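PDB 6G43: putative major capsid protein from Cafeteriavirus-dependent mavirus, which probably forms the main building block of the icosahedral virion shell, assembling as a trimer of double jelly-roll subunits. Local coordinates for residues 92-97 and 163-168; 98-103 and 146-151. One frame throughout, in Å; residues are numbered along the deposited sequence.

Contact 1 of 2, residues 92-97 and 163-168; sequences LKDQIG and YRQGTE
Two N-H groups of Gln165 converge on one carboxylate oxygen of Asp94. The backbone N of Gln165 lies 3.0 Å from Asp94 OD1 and its NE2 2.8 Å from the same OD1, with N-H...O angles of 167° and 164°. They arrive from opposite faces of the carboxylate plane, so OD1 is gripped between them. Gln165 CG beside its own backbone N (chi1 -64°), with the chain extended beyond it, puts NE2 on the oxygen that the backbone N holds. NE2 also bonds Thr403 OG1 of the second subunit; this loop, between helix 136-142 and strand 183-186, belongs to a protein probably of the double jelly-roll capsid fold.

Beyond the hydrogen bonds, unlike and like charges lie near Asp94: its OD2 is 4.5 Å from Arg164 NH1, without a salt bridge, and 4.7 Å from Glu168 OE1. Arg164 NH1 bonds Glu168 O, and its NE Ser158 O.

The Glu168 CB-CG arm, not its carboxylate, meets the Asp94 carboxylate (CG to OD1 3.4 Å); the two carboxylate planes are roughly parallel. The Tyr163 ring lies against Gly97 of strand 96-98, with Tyr163 CD1 3.6 Å from Gly97 CA. A water donates to Ile96 O and Tyr163 O.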
ATOM      1  N   LEU A  92      -8.398  21.221 -21.744  1.00 29.25           N
ATOM      2  CA  LEU A  92      -7.503  20.059 -21.703  1.00 29.07           C
ATOM      3  C   LEU A  92      -7.025  19.688 -20.288  1.00 29.21           C
ATOM      4  O   LEU A  92      -5.968  19.079 -20.138  1.00 29.38           O
ATOM      5  CB  LEU A  92      -6.308  20.239 -22.660  1.00 28.76           C
ATOM      6  CG  LEU A  92      -6.643  20.503 -24.128  1.00 28.51           C
ATOM      7  CD1 LEU A  92      -5.371  20.768 -24.914  1.00 28.32           C
ATOM      8  CD2 LEU A  92      -7.405  19.332 -24.732  1.00 28.48           C
ATOM      9  N   LYS A  93      -7.814  20.025 -19.265  1.00 29.32           N
ATOM     10  CA  LYS A  93      -7.458  19.717 -17.879  1.00 29.59           C
ATOM     11  C   LYS A  93      -7.529  18.215 -17.659  1.00 28.14           C
ATOM     12  O   LYS A  93      -8.579  17.610 -17.872  1.00 27.40           O
ATOM     13  CB  LYS A  93      -8.400  20.407 -16.890  1.00 31.05           C
ATOM     14  CG  LYS A  93      -8.202  21.905 -16.783  1.00 32.79           C
ATOM     15  CD  LYS A  93      -8.965  22.478 -15.598  1.00 34.11           C
ATOM     16  CE  LYS A  93      -9.021  23.997 -15.667  1.00 35.08           C
ATOM     17  NZ  LYS A  93      -9.363  24.605 -14.351  1.00 36.02           N
ATOM     18  N   ASP A  94      -6.403  17.629 -17.250  1.00 26.79           N
ATOM     19  CA  ASP A  94      -6.307  16.198 -16.940  1.00 26.06           C
ATOM     20  C   ASP A  94      -6.644  15.281 -18.134  1.00 25.31           C
ATOM     21  O   ASP A  94      -7.142  14.168 -17.949  1.00 24.98           O
ATOM     22  CB  ASP A  94      -7.184  15.861 -15.716  1.00 25.80           C
ATOM     23  CG  ASP A  94      -6.861  16.728 -14.503  1.00 25.74           C
ATOM     24  OD1 ASP A  94      -5.694  17.138 -14.338  1.00 25.18           O
ATOM     25  OD2 ASP A  94      -7.781  17.001 -13.710  1.00 26.17           O
ATOM     26  N   GLN A  95      -6.351  15.751 -19.349  1.00 24.86           N
ATOM     27  CA  GLN A  95      -6.746  15.057 -20.587  1.00 24.48           C
ATOM     28  C   GLN A  95      -5.612  14.660 -21.546  1.00 24.12           C
ATOM     29  O   GLN A  95      -5.851  13.877 -22.468  1.00 24.18           O
ATOM     30  CB  GLN A  95      -7.802  15.897 -21.319  1.00 24.37           C
ATOM     31  CG  GLN A  95      -9.189  15.766 -20.702  1.00 24.33           C
ATOM     32  CD  GLN A  95     -10.226  16.691 -21.322  1.00 24.30           C
ATOM     33  OE1 GLN A  95      -9.971  17.872 -21.538  1.00 24.08           O
ATOM     34  NE2 GLN A  95     -11.412  16.158 -21.593  1.00 24.41           N
ATOM     35  N   ILE A  96      -4.400  15.176 -21.331  1.00 23.87           N
ATOM     36  CA  ILE A  96      -3.238  14.862 -22.174  1.00 23.97           C
ATOM     37  C   ILE A  96      -2.113  14.268 -21.324  1.00 23.85           C
ATOM     38  O   ILE A  96      -1.836  14.743 -20.221  1.00 23.85           O
ATOM     39  CB  ILE A  96      -2.694  16.119 -22.897  1.00 24.18           C
ATOM     40  CG1 ILE A  96      -3.793  16.826 -23.710  1.00 24.27           C
ATOM     41  CG2 ILE A  96      -1.511  15.769 -23.799  1.00 24.16           C
ATOM     42  CD1 ILE A  96      -4.346  16.037 -24.882  1.00 24.33           C
ATOM     43  N   GLY A  97      -1.462  13.237 -21.857  1.00 23.66           N
ATOM     44  CA  GLY A  97      -0.293  12.637 -21.222  1.00 23.49           C
ATOM     45  C   GLY A  97       0.401  11.659 -22.152  1.00 23.41           C
ATOM     46  O   GLY A  97       0.225  11.719 -23.375  1.00 23.41           O
ATOM     47  N   TYR A 163      -4.208  10.483 -17.019  1.00 23.75           N
ATOM     48  CA  TYR A 163      -3.741  11.804 -17.456  1.00 23.23           C
ATOM     49  C   TYR A 163      -4.080  12.931 -16.474  1.00 22.80           C
ATOM     50  O   TYR A 163      -3.911  14.102 -16.806  1.00 21.92           O
ATOM     51  CB  TYR A 163      -4.266  12.117 -18.867  1.00 23.08           C
ATOM     52  CG  TYR A 163      -4.017  10.990 -19.850  1.00 23.05           C
ATOM     53  CD1 TYR A 163      -2.767  10.369 -19.929  1.00 23.05           C
ATOM     54  CD2 TYR A 163      -5.030  10.531 -20.694  1.00 23.09           C
ATOM     55  CE1 TYR A 163      -2.536   9.330 -20.815  1.00 23.11           C
ATOM     56  CE2 TYR A 163      -4.804   9.491 -21.588  1.00 23.03           C
ATOM     57  CZ  TYR A 163      -3.554   8.894 -21.644  1.00 23.14           C
ATOM     58  OH  TYR A 163      -3.305   7.856 -22.511  1.00 22.96           O
ATOM     59  N   ARG A 164      -4.530  12.578 -15.268  1.00 22.86           N
ATOM     60  CA  ARG A 164      -4.653  13.541 -14.176  1.00 22.81           C
ATOM     61  C   ARG A 164      -3.292  14.151 -13.861  1.00 22.77           C
ATOM     62  O   ARG A 164      -2.282  13.449 -13.811  1.00 22.59           O
ATOM     63  CB  ARG A 164      -5.238  12.892 -12.916  1.00 23.22           C
ATOM     64  CG  ARG A 164      -6.755  12.787 -12.928  1.00 23.41           C
ATOM     65  CD  ARG A 164      -7.270  11.881 -11.820  1.00 23.40           C
ATOM     66  NE  ARG A 164      -8.732  11.886 -11.746  1.00 23.59           N
ATOM     67  CZ  ARG A 164      -9.482  12.854 -11.208  1.00 23.57           C
ATOM     68  NH1 ARG A 164      -8.938  13.947 -10.669  1.00 23.47           N
ATOM     69  NH2 ARG A 164     -10.806  12.727 -11.211  1.00 23.73           N
ATOM     70  N   GLN A 165      -3.279  15.464 -13.661  1.00 22.61           N
ATOM     71  CA  GLN A 165      -2.065  16.182 -13.317  1.00 22.65           C
ATOM     72  C   GLN A 165      -1.642  15.833 -11.892  1.00 22.72           C
ATOM     73  O   GLN A 165      -2.420  15.248 -11.130  1.00 22.83           O
ATOM     74  CB  GLN A 165      -2.297  17.684 -13.472  1.00 22.74           C
ATOM     75  CG  GLN A 165      -2.583  18.115 -14.909  1.00 22.71           C
ATOM     76  CD  GLN A 165      -3.204  19.496 -15.004  1.00 22.42           C
ATOM     77  OE1 GLN A 165      -2.531  20.462 -15.344  1.00 22.55           O
ATOM     78  NE2 GLN A 165      -4.493  19.593 -14.707  1.00 22.38           N
ATOM     79  N   GLY A 166      -0.412  16.191 -11.537  1.00 22.83           N
ATOM     80  CA  GLY A 166       0.156  15.863 -10.221  1.00 23.04           C
ATOM     81  C   GLY A 166      -0.763  16.193  -9.055  1.00 23.36           C
ATOM     82  O   GLY A 166      -1.038  15.342  -8.205  1.00 23.65           O
ATOM     83  N   THR A 167      -1.250  17.430  -9.041  1.00 23.55           N
ATOM     84  CA  THR A 167      -2.149  17.922  -7.999  1.00 23.58           C
ATOM     85  C   THR A 167      -3.556  17.303  -8.023  1.00 23.88           C
ATOM     86  O   THR A 167      -4.262  17.355  -7.018  1.00 23.92           O
ATOM     87  CB  THR A 167      -2.295  19.453  -8.094  1.00 23.58           C
ATOM     88  OG1 THR A 167      -2.603  19.823  -9.443  1.00 23.13           O
ATOM     89  CG2 THR A 167      -1.008  20.150  -7.665  1.00 23.55           C
ATOM     90  N   GLU A 168      -3.958  16.744  -9.165  1.00 24.59           N
ATOM     91  CA  GLU A 168      -5.283  16.134  -9.341  1.00 24.91           C
ATOM     92  C   GLU A 168      -5.295  14.601  -9.232  1.00 24.61           C
ATOM     93  O   GLU A 168      -6.364  13.997  -9.318  1.00 24.37           O
ATOM     94  CB  GLU A 168      -5.876  16.552 -10.695  1.00 25.35           C
ATOM     95  CG  GLU A 168      -5.672  18.019 -11.073  1.00 25.79           C
ATOM     96  CD  GLU A 168      -6.098  18.991  -9.988  1.00 26.17           C
ATOM     97  OE1 GLU A 168      -7.220  18.850  -9.456  1.00 26.90           O
ATOM     98  OE2 GLU A 168      -5.308  19.903  -9.667  1.00 26.65           O
TER
HETATM   99  O   HOH W   1      -1.876  15.696 -17.586  1.00 19.24           O

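Contact 2 of 2, residues 98-103 and 146-151; sequences LKSFPV and SDVDEY
Phe101 lays its ring over the backbone of Ser146. Ser146 CA stands 4.2 Å from the ring centroid and 30° off the normal, an off-centre CH-pi contact that falls toward the outer end of the ring: Phe101 CZ is 3.7 Å from Ser146 CA, whereas Phe101 CE2 comes 3.5 Å from Ser146 O. CB of Ser146 points away overall, yet still lies 4.0 Å from Phe101 CZ. Val148 CG2 comes to the same CE2 corner, at the ring edge and near its plane, 4.4 Å from Phe101 CE2. Phe101 CG sits beside its own backbone N (chi1 -58°), which carries the ring out to the 146-151 segment even though its CB does not point there.

The contact joins the turn between strand 96-98 and helix 102-105 to the long connection that follows helix 136-142, within the N-terminal half of a protein whose membership of the hexon clan is consistent with the double jelly-roll capsid fold. Leu139 of helix 136-142 touches both Phe101 and Ser146, and Glu204 of strand 196-205 also packs on Phe101, so helix and strand also line the ring.

Ser100 supplies the second point of touch. Its CB points at the other segment and rests 3.4 Å from Asp147 O, a van der Waals approach, while Ser100 OG is hydrogen-bonded to Arg105 NH2 and Gln131 OE1. Asp147 O has its own donor in Arg176 NH1, and Arg176 NH2 forms a salt bridge with Asp149 OD1.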
ATOM      1  N   LEU A  98       1.191  10.762 -21.564  1.00 23.04           N
ATOM      2  CA  LEU A  98       1.879   9.707 -22.306  1.00 22.96           C
ATOM      3  C   LEU A  98       1.245   8.348 -22.035  1.00 22.92           C
ATOM      4  O   LEU A  98       0.684   8.128 -20.965  1.00 22.98           O
ATOM      5  CB  LEU A  98       3.360   9.663 -21.922  1.00 23.01           C
ATOM      6  CG  LEU A  98       4.194  10.912 -22.212  1.00 23.00           C
ATOM      7  CD1 LEU A  98       5.588  10.760 -21.626  1.00 23.02           C
ATOM      8  CD2 LEU A  98       4.270  11.193 -23.704  1.00 22.97           C
ATOM      9  N   LYS A  99       1.341   7.443 -23.007  1.00 22.91           N
ATOM     10  CA  LYS A  99       0.945   6.044 -22.822  1.00 23.09           C
ATOM     11  C   LYS A  99       1.952   5.333 -21.922  1.00 22.93           C
ATOM     12  O   LYS A  99       3.032   5.861 -21.652  1.00 22.79           O
ATOM     13  CB  LYS A  99       0.854   5.326 -24.172  1.00 23.25           C
ATOM     14  CG  LYS A  99      -0.246   5.856 -25.079  1.00 23.38           C
ATOM     15  CD  LYS A  99      -0.450   4.955 -26.289  1.00 23.50           C
ATOM     16  CE  LYS A  99      -1.557   5.480 -27.193  1.00 23.51           C
ATOM     17  NZ  LYS A  99      -1.888   4.537 -28.293  1.00 23.43           N
ATOM     18  N   SER A 100       1.593   4.136 -21.466  1.00 22.82           N
ATOM     19  CA  SER A 100       2.428   3.387 -20.526  1.00 22.95           C
ATOM     20  C   SER A 100       3.712   2.876 -21.189  1.00 23.11           C
ATOM     21  O   SER A 100       3.668   2.349 -22.303  1.00 23.30           O
ATOM     22  CB  SER A 100       1.648   2.222 -19.910  1.00 22.75           C
ATOM     23  OG  SER A 100       1.406   1.198 -20.858  1.00 22.80           O
ATOM     24  N   PHE A 101       4.841   3.049 -20.501  1.00 23.47           N
ATOM     25  CA  PHE A 101       6.159   2.620 -20.994  1.00 23.82           C
ATOM     26  C   PHE A 101       6.423   3.064 -22.443  1.00 23.71           C
ATOM     27  O   PHE A 101       6.667   2.223 -23.310  1.00 23.68           O
ATOM     28  CB  PHE A 101       6.299   1.097 -20.864  1.00 23.94           C
ATOM     29  CG  PHE A 101       6.133   0.594 -19.459  1.00 24.24           C
ATOM     30  CD1 PHE A 101       7.218   0.552 -18.590  1.00 24.37           C
ATOM     31  CD2 PHE A 101       4.890   0.169 -19.002  1.00 24.41           C
ATOM     32  CE1 PHE A 101       7.069   0.095 -17.289  1.00 24.55           C
ATOM     33  CE2 PHE A 101       4.733  -0.291 -17.702  1.00 24.66           C
ATOM     34  CZ  PHE A 101       5.824  -0.330 -16.845  1.00 24.60           C
ATOM     35  N   PRO A 102       6.374   4.386 -22.705  1.00 23.39           N
ATOM     36  CA  PRO A 102       6.431   4.894 -24.083  1.00 23.75           C
ATOM     37  C   PRO A 102       7.747   4.635 -24.834  1.00 23.93           C
ATOM     38  O   PRO A 102       7.735   4.598 -26.065  1.00 24.19           O
ATOM     39  CB  PRO A 102       6.186   6.399 -23.914  1.00 23.51           C
ATOM     40  CG  PRO A 102       6.646   6.704 -22.538  1.00 23.36           C
ATOM     41  CD  PRO A 102       6.334   5.484 -21.723  1.00 23.37           C
ATOM     42  N   VAL A 103       8.856   4.465 -24.114  1.00 24.05           N
ATOM     43  CA  VAL A 103      10.149   4.182 -24.743  1.00 24.36           C
ATOM     44  C   VAL A 103      10.187   2.755 -25.287  1.00 24.64           C
ATOM     45  O   VAL A 103      10.417   2.550 -26.476  1.00 24.77           O
ATOM     46  CB  VAL A 103      11.323   4.420 -23.771  1.00 24.09           C
ATOM     47  CG1 VAL A 103      12.652   4.028 -24.399  1.00 24.29           C
ATOM     48  CG2 VAL A 103      11.362   5.879 -23.349  1.00 23.98           C
ATOM     49  N   SER A 146       4.652   4.152 -15.637  1.00 22.77           N
ATOM     50  CA  SER A 146       4.476   2.741 -15.273  1.00 22.97           C
ATOM     51  C   SER A 146       3.020   2.299 -15.079  1.00 23.08           C
ATOM     52  O   SER A 146       2.721   1.106 -15.167  1.00 22.96           O
ATOM     53  CB  SER A 146       5.274   2.437 -14.003  1.00 23.23           C
ATOM     54  OG  SER A 146       4.843   3.238 -12.916  1.00 23.45           O
ATOM     55  N   ASP A 147       2.127   3.247 -14.800  1.00 23.43           N
ATOM     56  CA  ASP A 147       0.704   2.957 -14.616  1.00 23.58           C
ATOM     57  C   ASP A 147       0.060   2.475 -15.922  1.00 23.51           C
ATOM     58  O   ASP A 147       0.209   3.115 -16.964  1.00 23.83           O
ATOM     59  CB  ASP A 147      -0.012   4.214 -14.117  1.00 23.98           C
ATOM     60  CG  ASP A 147      -1.482   3.978 -13.827  1.00 24.29           C
ATOM     61  OD1 ASP A 147      -1.803   3.055 -13.048  1.00 24.50           O
ATOM     62  OD2 ASP A 147      -2.317   4.729 -14.369  1.00 24.69           O
ATOM     63  N   VAL A 148      -0.647   1.348 -15.852  1.00 23.20           N
ATOM     64  CA  VAL A 148      -1.323   0.752 -17.006  1.00 23.22           C
ATOM     65  C   VAL A 148      -2.824   1.022 -16.902  1.00 23.16           C
ATOM     66  O   VAL A 148      -3.378   1.073 -15.801  1.00 23.28           O
ATOM     67  CB  VAL A 148      -1.059  -0.770 -17.072  1.00 23.30           C
ATOM     68  CG1 VAL A 148      -1.717  -1.404 -18.290  1.00 23.34           C
ATOM     69  CG2 VAL A 148       0.436  -1.046 -17.092  1.00 23.58           C
ATOM     70  N   ASP A 149      -3.472   1.188 -18.056  1.00 23.34           N
ATOM     71  CA  ASP A 149      -4.899   1.516 -18.124  1.00 23.39           C
ATOM     72  C   ASP A 149      -5.782   0.437 -17.501  1.00 23.50           C
ATOM     73  O   ASP A 149      -5.635  -0.751 -17.805  1.00 23.57           O
ATOM     74  CB  ASP A 149      -5.336   1.720 -19.581  1.00 23.36           C
ATOM     75  CG  ASP A 149      -4.761   2.976 -20.203  1.00 23.34           C
ATOM     76  OD1 ASP A 149      -4.504   3.959 -19.478  1.00 23.56           O
ATOM     77  OD2 ASP A 149      -4.572   2.988 -21.435  1.00 23.33           O
ATOM     78  N   GLU A 150      -6.688   0.872 -16.632  1.00 23.52           N
ATOM     79  CA  GLU A 150      -7.689   0.006 -16.027  1.00 24.03           C
ATOM     80  C   GLU A 150      -8.960  -0.108 -16.881  1.00 24.00           C
ATOM     81  O   GLU A 150      -9.700  -1.087 -16.752  1.00 24.08           O
ATOM     82  CB  GLU A 150      -8.048   0.534 -14.635  1.00 24.49           C
ATOM     83  CG  GLU A 150      -6.889   0.498 -13.647  1.00 24.82           C
ATOM     84  CD  GLU A 150      -7.286   0.979 -12.264  1.00 25.06           C
ATOM     85  OE1 GLU A 150      -7.452   0.133 -11.362  1.00 25.38           O
ATOM     86  OE2 GLU A 150      -7.444   2.201 -12.082  1.00 25.12           O
ATOM     87  N   TYR A 151      -9.206   0.883 -17.745  1.00 23.51           N
ATOM     88  CA  TYR A 151     -10.464   0.991 -18.500  1.00 23.33           C
ATOM     89  C   TYR A 151     -10.225   1.320 -19.973  1.00 23.56           C
ATOM     90  O   TYR A 151      -9.201   1.905 -20.328  1.00 23.70           O
ATOM     91  CB  TYR A 151     -11.383   2.022 -17.824  1.00 23.07           C
ATOM     92  CG  TYR A 151     -11.718   1.600 -16.414  1.00 22.82           C
ATOM     93  CD1 TYR A 151     -12.594   0.543 -16.182  1.00 22.50           C
ATOM     94  CD2 TYR A 151     -11.101   2.198 -15.312  1.00 22.74           C
ATOM     95  CE1 TYR A 151     -12.880   0.112 -14.899  1.00 22.39           C
ATOM     96  CE2 TYR A 151     -11.383   1.773 -14.016  1.00 22.60           C
ATOM     97  CZ  TYR A 151     -12.274   0.727 -13.818  1.00 22.40           C
ATOM     98  OH  TYR A 151     -12.563   0.284 -12.549  1.00 22.12           O
TER

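Overall arrangement
The two contacts use consecutive pieces of one chain run, with strand 96-98 leading into helix 102-105, against two parts of the long connection between helix 136-142 and strand 183-186. Contact 1 is partly buried and reaches the second subunit, and its centre lies about 23 Å from the chain centre; contact 2 is buried, its centre about 9 Å from that point. The chemistry differs accordingly: contact 1 buries 352 Å² and combines hydrogen bonds, a water bridge and Tyr163 packing, whereas contact 2 buries 179 Å² through van der Waals and CH-pi packing. Their centres are about 14 Å apart, and they meet where Tyr163 CE1 packs 3.4 Å from Leu98 O.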